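Local coordinates for protein putative NADH-depentdent flavin oxidoreductase (Cupriavidus metallidurans, PDB 5OCS) that binds FMN and probably works as an NADPH-dependent ene-reductase of the Old Yellow Enzyme family, at residues G64-T69 with A102-K107; A57-P62 with G72-A77. All blocks are in the same frame, centred on the assembly; numbering follows the deposited sequence.

In the fold
Contacts 1 and 2 lie side by side in one sector of the TIM barrel, their centres 11 Å apart. Strands 52-59 and 96-102 are barrel neighbours, and their ends tie the two contacts together: A102 N is 3.0 Å from T58 O, and A102 O is 3.1 Å from V60 N, both probable hydrogen bonds. R65 of contact 1 reaches back to contact 2, with its CG 3.4 Å from A59 CB. The FMN site is close by. A57 of contact 2 belongs to it, and in contact 1 the side chain of I66 lies about 4 Å from that of C25, another FMN-binding residue; no FMN is bound to this chain.

Contact 1. Residues G64-T69 with A102-K107; sequences GRITPT and AHAGRK
G64 O takes the backbone N-H of A104 in a bond of 2.8 Å, the one hydrogen bond between 64-69 and 102-107. The N-H points at the oxygen at 159°, and the donor sits 21° out of the carbonyl plane. H103 CA, 3.5 Å from the same G64 O, adds a weaker CA-H...O contact. The histidine ring then packs on the glycine itself: G64 CA lies almost exactly over the ring centre, 3.5 Å from the centroid of H103, in a CH-pi contact. With H103 CG anti to the backbone N (chi1 -169°), the ring folds beside its own carbonyl carbon, where ND1 accepts the N-H of G105 at the ring edge, close to the ring plane. That bond helps fix the ring's rotation, and I156 and F160 of helix 150-169 also touch the histidine side chain. Segment 64-69 lies in the loop after strand 52-59 of the TIM barrel, and 102-107 runs from the last residue of the neighbouring strand 96-102 into the loop beyond it, so the contact carries the association of the two strands past their ends. Further along, A104 CB turns toward the partner loop and meets I66 CG1 at 3.8 Å, a small apolar contact; the I66 side chain also comes close to C25, an FMN-binding residue. The I66 backbone passes close to K107, whose N-H bonds back to A104 O. The ammonium of K107 leads away to H181 O and makes a cation-pi contact with Y183.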
ATOM      1  N   GLY D  64     -23.394  11.298 -14.482  1.00 11.86           N
ATOM      2  CA  GLY D  64     -22.335  10.763 -15.260  1.00 11.13           C
ATOM      3  C   GLY D  64     -21.523   9.683 -14.581  1.00 11.21           C
ATOM      4  O   GLY D  64     -20.631   9.109 -15.209  1.00 10.09           O
ATOM      5  N   ARG D  65     -21.848   9.351 -13.336  1.00 10.55           N
ATOM      6  CA  ARG D  65     -21.175   8.252 -12.637  1.00 10.81           C
ATOM      7  C   ARG D  65     -21.516   6.931 -13.283  1.00 10.83           C
ATOM      8  O   ARG D  65     -22.667   6.724 -13.698  1.00 12.04           O
ATOM      9  CB  ARG D  65     -21.662   8.200 -11.197  1.00 11.21           C
ATOM     10  CG  ARG D  65     -21.152   9.335 -10.352  1.00 11.31           C
ATOM     11  CD  ARG D  65     -21.664   9.232  -8.930  1.00 11.72           C
ATOM     12  NE  ARG D  65     -23.084   9.551  -8.895  1.00 11.60           N
ATOM     13  CZ  ARG D  65     -23.849   9.484  -7.804  1.00 13.13           C
ATOM     14  NH1 ARG D  65     -23.340   9.101  -6.654  1.00 12.27           N
ATOM     15  NH2 ARG D  65     -25.157   9.786  -7.875  1.00 13.76           N
ATOM     16  N   ILE D  66     -20.552   6.010 -13.314  1.00 10.15           N
ATOM     17  CA  ILE D  66     -20.856   4.641 -13.719  1.00 10.47           C
ATOM     18  C   ILE D  66     -21.800   4.004 -12.696  1.00 10.69           C
ATOM     19  O   ILE D  66     -22.838   3.409 -13.050  1.00 10.52           O
ATOM     20  CB  ILE D  66     -19.590   3.790 -13.852  1.00 11.23           C
ATOM     21  CG1 ILE D  66     -18.582   4.450 -14.843  1.00 11.15           C
ATOM     22  CG2 ILE D  66     -19.957   2.394 -14.347  1.00 11.26           C
ATOM     23  CD1 ILE D  66     -17.162   3.989 -14.530  1.00 11.46           C
ATOM     24  N   THR D  67     -21.465   4.159 -11.428  1.00 10.91           N
ATOM     25  CA  THR D  67     -22.174   3.507 -10.317  1.00 10.92           C
ATOM     26  C   THR D  67     -22.420   4.506  -9.204  1.00 11.71           C
ATOM     27  O   THR D  67     -21.786   5.596  -9.151  1.00 11.17           O
ATOM     28  CB  THR D  67     -21.399   2.342  -9.655  1.00 10.89           C
ATOM     29  OG1 THR D  67     -20.372   2.851  -8.789  1.00 11.04           O
ATOM     30  CG2 THR D  67     -20.751   1.474 -10.728  1.00 11.11           C
ATOM     31  N   PRO D  68     -23.278   4.112  -8.249  1.00 10.91           N
ATOM     32  CA  PRO D  68     -23.500   5.035  -7.138  1.00 11.08           C
ATOM     33  C   PRO D  68     -22.308   5.273  -6.221  1.00 11.30           C
ATOM     34  O   PRO D  68     -22.335   6.215  -5.403  1.00 11.89           O
ATOM     35  CB  PRO D  68     -24.668   4.386  -6.367  1.00 11.52           C
ATOM     36  CG  PRO D  68     -25.364   3.588  -7.403  1.00 10.95           C
ATOM     37  CD  PRO D  68     -24.316   3.053  -8.306  1.00 10.92           C
ATOM     38  N   THR D  69     -21.256   4.463  -6.361  1.00 10.92           N
ATOM     39  CA  THR D  69     -20.059   4.657  -5.549  1.00 10.57           C
ATOM     40  C   THR D  69     -18.829   5.082  -6.370  1.00  9.94           C
ATOM     41  O   THR D  69     -17.714   4.993  -5.872  1.00  9.13           O
ATOM     42  CB  THR D  69     -19.779   3.430  -4.692  1.00 11.00           C
ATOM     43  OG1 THR D  69     -19.746   2.256  -5.478  1.00 11.62           O
ATOM     44  CG2 THR D  69     -20.844   3.240  -3.625  1.00 12.38           C
ATOM     45  N   ALA D 102     -14.548  11.828 -16.507  1.00  7.88           N
ATOM     46  CA  ALA D 102     -15.406  10.820 -17.110  1.00  8.63           C
ATOM     47  C   ALA D 102     -16.880  11.166 -17.028  1.00  8.58           C
ATOM     48  O   ALA D 102     -17.329  11.904 -16.181  1.00  9.20           O
ATOM     49  CB  ALA D 102     -15.157   9.489 -16.432  1.00  8.74           C
ATOM     50  N   HIS D 103     -17.630  10.589 -17.957  1.00  9.04           N
ATOM     51  CA  HIS D 103     -19.077  10.584 -17.944  1.00  9.59           C
ATOM     52  C   HIS D 103     -19.489   9.266 -18.641  1.00  9.32           C
ATOM     53  O   HIS D 103     -19.065   9.007 -19.774  1.00  8.78           O
ATOM     54  CB  HIS D 103     -19.599  11.766 -18.732  1.00 10.44           C
ATOM     55  CG  HIS D 103     -21.064  12.004 -18.557  1.00 10.44           C
ATOM     56  ND1 HIS D 103     -22.020  11.066 -18.888  1.00 11.03           N
ATOM     57  CD2 HIS D 103     -21.735  13.092 -18.141  1.00 10.98           C
ATOM     58  CE1 HIS D 103     -23.218  11.562 -18.648  1.00 11.46           C
ATOM     59  NE2 HIS D 103     -23.067  12.798 -18.193  1.00 11.36           N
ATOM     60  N   ALA D 104     -20.236   8.438 -17.934  1.00  9.24           N
ATOM     61  CA  ALA D 104     -20.585   7.064 -18.383  1.00  9.68           C
ATOM     62  C   ALA D 104     -21.668   6.997 -19.473  1.00  9.73           C
ATOM     63  O   ALA D 104     -21.840   5.976 -20.111  1.00  9.52           O
ATOM     64  CB  ALA D 104     -21.054   6.229 -17.197  1.00  9.37           C
ATOM     65  N   GLY D 105     -22.411   8.074 -19.653  1.00  9.85           N
ATOM     66  CA  GLY D 105     -23.391   8.155 -20.720  1.00 10.75           C
ATOM     67  C   GLY D 105     -24.437   7.100 -20.433  1.00 10.96           C
ATOM     68  O   GLY D 105     -24.884   6.953 -19.301  1.00 10.31           O
ATOM     69  N   ARG D 106     -24.818   6.334 -21.459  1.00 11.56           N
ATOM     70  CA  ARG D 106     -25.810   5.290 -21.271  1.00 12.20           C
ATOM     71  C   ARG D 106     -25.408   4.160 -20.366  1.00 13.18           C
ATOM     72  O   ARG D 106     -26.261   3.365 -20.019  1.00 15.40           O
ATOM     73  CB  ARG D 106     -26.287   4.706 -22.608  1.00 12.35           C
ATOM     74  CG  ARG D 106     -25.275   3.774 -23.250  1.00 12.19           C
ATOM     75  CD  ARG D 106     -25.641   3.564 -24.700  1.00 12.65           C
ATOM     76  NE  ARG D 106     -24.731   2.668 -25.399  1.00 12.54           N
ATOM     77  CZ  ARG D 106     -25.043   1.982 -26.511  1.00 14.53           C
ATOM     78  NH1 ARG D 106     -26.289   2.041 -27.022  1.00 14.79           N
ATOM     79  NH2 ARG D 106     -24.105   1.195 -27.077  1.00 13.56           N
ATOM     80  N   LYS D 107     -24.123   4.044 -20.025  1.00 12.43           N
ATOM     81  CA  LYS D 107     -23.649   3.004 -19.126  1.00 13.61           C
ATOM     82  C   LYS D 107     -23.694   3.411 -17.645  1.00 12.77           C
ATOM     83  O   LYS D 107     -23.308   2.616 -16.752  1.00 12.84           O
ATOM     84  CB  LYS D 107     -22.232   2.628 -19.506  1.00 14.12           C
ATOM     85  CG  LYS D 107     -22.124   1.857 -20.806  1.00 16.58           C
ATOM     86  CD  LYS D 107     -20.644   1.520 -20.989  1.00 17.93           C
ATOM     87  CE  LYS D 107     -20.438   0.336 -21.871  1.00 20.34           C
ATOM     88  NZ  LYS D 107     -19.026  -0.148 -21.773  1.00 20.04           N
TER

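Contact 2. Residues A57-P62 with G72-A77; sequences ATAVSP and GLYNDA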
ATOM      1  N   ALA D  57     -11.556   6.968 -13.110  1.00  7.93           N
ATOM      2  CA  ALA D  57     -12.661   7.699 -13.717  1.00  8.32           C
ATOM      3  C   ALA D  57     -13.425   8.517 -12.693  1.00  8.27           C
ATOM      4  O   ALA D  57     -14.073   7.976 -11.753  1.00  9.72           O
ATOM      5  CB  ALA D  57     -13.616   6.730 -14.434  1.00  8.13           C
ATOM      6  N   THR D  58     -13.340   9.830 -12.848  1.00  8.25           N
ATOM      7  CA  THR D  58     -13.924  10.744 -11.928  1.00  8.54           C
ATOM      8  C   THR D  58     -15.081  11.479 -12.605  1.00  8.41           C
ATOM      9  O   THR D  58     -14.878  12.203 -13.581  1.00  8.69           O
ATOM     10  CB  THR D  58     -12.840  11.714 -11.442  1.00  9.48           C
ATOM     11  OG1 THR D  58     -11.874  10.951 -10.693  1.00  9.75           O
ATOM     12  CG2 THR D  58     -13.429  12.798 -10.536  1.00  9.76           C
ATOM     13  N   ALA D  59     -16.284  11.249 -12.086  1.00  8.92           N
ATOM     14  CA  ALA D  59     -17.523  11.734 -12.694  1.00  9.77           C
ATOM     15  C   ALA D  59     -17.593  13.250 -12.667  1.00  9.76           C
ATOM     16  O   ALA D  59     -17.341  13.889 -11.634  1.00 10.20           O
ATOM     17  CB  ALA D  59     -18.727  11.128 -11.982  1.00  9.33           C
ATOM     18  N   VAL D  60     -17.942  13.828 -13.816  1.00 10.45           N
ATOM     19  CA  VAL D  60     -18.167  15.252 -13.938  1.00 10.26           C
ATOM     20  C   VAL D  60     -19.541  15.713 -13.399  1.00 10.53           C
ATOM     21  O   VAL D  60     -19.761  16.915 -13.259  1.00 10.90           O
ATOM     22  CB  VAL D  60     -17.897  15.761 -15.396  1.00 10.51           C
ATOM     23  CG1 VAL D  60     -16.472  15.397 -15.830  1.00 10.52           C
ATOM     24  CG2 VAL D  60     -18.930  15.197 -16.390  1.00 11.19           C
ATOM     25  N   SER D  61     -20.425  14.779 -13.086  1.00 10.79           N
ATOM     26  CA  SER D  61     -21.751  15.089 -12.543  1.00 10.78           C
ATOM     27  C   SER D  61     -22.231  13.823 -11.928  1.00 11.49           C
ATOM     28  O   SER D  61     -21.763  12.744 -12.280  1.00 10.58           O
ATOM     29  CB  SER D  61     -22.703  15.537 -13.671  1.00 10.86           C
ATOM     30  OG  SER D  61     -22.903  14.526 -14.649  1.00 11.00           O
ATOM     31  N   PRO D  62     -23.205  13.920 -11.038  1.00 12.04           N
ATOM     32  CA  PRO D  62     -23.717  12.678 -10.452  1.00 12.37           C
ATOM     33  C   PRO D  62     -24.282  11.723 -11.497  1.00 12.11           C
ATOM     34  O   PRO D  62     -24.071  10.533 -11.397  1.00 11.52           O
ATOM     35  CB  PRO D  62     -24.885  13.153  -9.566  1.00 12.99           C
ATOM     36  CG  PRO D  62     -24.823  14.626  -9.514  1.00 13.64           C
ATOM     37  CD  PRO D  62     -23.781  15.142 -10.448  1.00 12.81           C
ATOM     38  N   GLY D  72     -16.209  11.233  -7.714  1.00  8.69           N
ATOM     39  CA  GLY D  72     -16.715  12.396  -8.401  1.00  9.37           C
ATOM     40  C   GLY D  72     -15.899  13.637  -8.103  1.00  9.67           C
ATOM     41  O   GLY D  72     -15.156  13.695  -7.118  1.00  9.82           O
ATOM     42  N   LEU D  73     -16.029  14.627  -8.966  1.00  9.42           N
ATOM     43  CA  LEU D  73     -15.480  15.949  -8.708  1.00  9.72           C
ATOM     44  C   LEU D  73     -16.445  17.028  -9.163  1.00  9.90           C
ATOM     45  O   LEU D  73     -16.129  17.851 -10.056  1.00 10.14           O
ATOM     46  CB  LEU D  73     -14.124  16.068  -9.390  1.00 10.10           C
ATOM     47  CG  LEU D  73     -13.264  17.231  -8.933  1.00 10.22           C
ATOM     48  CD1 LEU D  73     -13.133  17.282  -7.406  1.00 10.08           C
ATOM     49  CD2 LEU D  73     -11.909  17.167  -9.620  1.00 10.25           C
ATOM     50  N   TYR D  74     -17.629  16.981  -8.575  1.00 10.04           N
ATOM     51  CA  TYR D  74     -18.754  17.760  -9.070  1.00 10.94           C
ATOM     52  C   TYR D  74     -19.363  18.684  -8.030  1.00 11.57           C
ATOM     53  O   TYR D  74     -20.388  19.344  -8.287  1.00 12.85           O
ATOM     54  CB  TYR D  74     -19.789  16.848  -9.778  1.00 10.92           C
ATOM     55  CG  TYR D  74     -20.297  15.635  -8.992  1.00 10.91           C
ATOM     56  CD1 TYR D  74     -21.085  15.776  -7.849  1.00 11.28           C
ATOM     57  CD2 TYR D  74     -20.015  14.343  -9.409  1.00 10.67           C
ATOM     58  CE1 TYR D  74     -21.568  14.660  -7.149  1.00 11.36           C
ATOM     59  CE2 TYR D  74     -20.506  13.214  -8.738  1.00 10.89           C
ATOM     60  CZ  TYR D  74     -21.285  13.371  -7.607  1.00 10.87           C
ATOM     61  OH  TYR D  74     -21.740  12.257  -6.941  1.00 11.56           O
ATOM     62  N   ASN D  75     -18.703  18.792  -6.873  1.00 11.63           N
ATOM     63  CA  ASN D  75     -19.126  19.731  -5.842  1.00 11.96           C
ATOM     64  C   ASN D  75     -17.976  19.991  -4.889  1.00 12.37           C
ATOM     65  O   ASN D  75     -16.955  19.296  -4.940  1.00 11.30           O
ATOM     66  CB  ASN D  75     -20.386  19.252  -5.124  1.00 11.90           C
ATOM     67  CG  ASN D  75     -20.192  18.005  -4.324  1.00 12.92           C
ATOM     68  OD1 ASN D  75     -19.150  17.782  -3.738  1.00 13.26           O
ATOM     69  ND2 ASN D  75     -21.228  17.175  -4.271  1.00 14.18           N
ATOM     70  N   ASP D  76     -18.135  20.959  -4.009  1.00 12.04           N
ATOM     71  CA  ASP D  76     -17.078  21.305  -3.064  1.00 12.65           C
ATOM     72  C   ASP D  76     -16.664  20.137  -2.152  1.00 11.85           C
ATOM     73  O   ASP D  76     -15.482  19.996  -1.819  1.00 12.46           O
ATOM     74  CB  ASP D  76     -17.543  22.478  -2.169  1.00 13.70           C
ATOM     75  CG  ASP D  76     -17.587  23.798  -2.896  1.00 15.07           C
ATOM     76  OD1 ASP D  76     -17.244  23.907  -4.083  1.00 15.03           O
ATOM     77  OD2 ASP D  76     -18.011  24.772  -2.266  1.00 17.18           O
ATOM     78  N   ALA D  77     -17.618  19.316  -1.715  1.00 11.79           N
ATOM     79  CA  ALA D  77     -17.309  18.219  -0.803  1.00 11.69           C
ATOM     80  C   ALA D  77     -16.422  17.227  -1.529  1.00 11.42           C
ATOM     81  O   ALA D  77     -15.441  16.741  -0.983  1.00 11.68           O
ATOM     82  CB  ALA D  77     -18.566  17.543  -0.327  1.00 12.00           C
TER
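Y74 CG stands between its backbone N and carbonyl carbon (chi1 53°), a setting that lays the tyrosine ring against the chain from A59 to P62. T58 has OG1 beside the backbone N (chi1 -65°), which leaves CG2 anti to that N and resting on L73. The proline covers one face of the tyrosine: P62 CD sits 3.7 Å from the centroid of the Y74 ring in a CH-pi contact, while P62 N lies over the same face nearer the rim. A59 O comes up at the ring edge, close to its plane, 3.5 Å from Y74 CD2. The tyrosine therefore meets backbone as much as side chain, with V60 O also against its CB.

A59 O has a stronger partner in the N-H of L73. This bond of 3.1 Å is nearly straight at 171°, and it approaches in the carbonyl plane. It belongs to a single beta bridge between A59 and G72, which brings the returning chain alongside the strand end. On the other side of the bond, T58 CG2 touches L73 CB at 3.5 Å, while the threonine hydroxyl bonds to E56 O.

The contact lies within the beta-alpha-beta unit of strand 52-59, helix 76-92 and strand 96-102, bringing together the two ends of the long loop from strand to helix. N75 is the N-cap of helix 76-92, its OD1 accepting from N78 N, and D76, in the first turn, forms a salt bridge to R166 of helix 150-169. That helix also meets V60 through F160, while T58 bonds by its backbone to Q100 of strand 96-102.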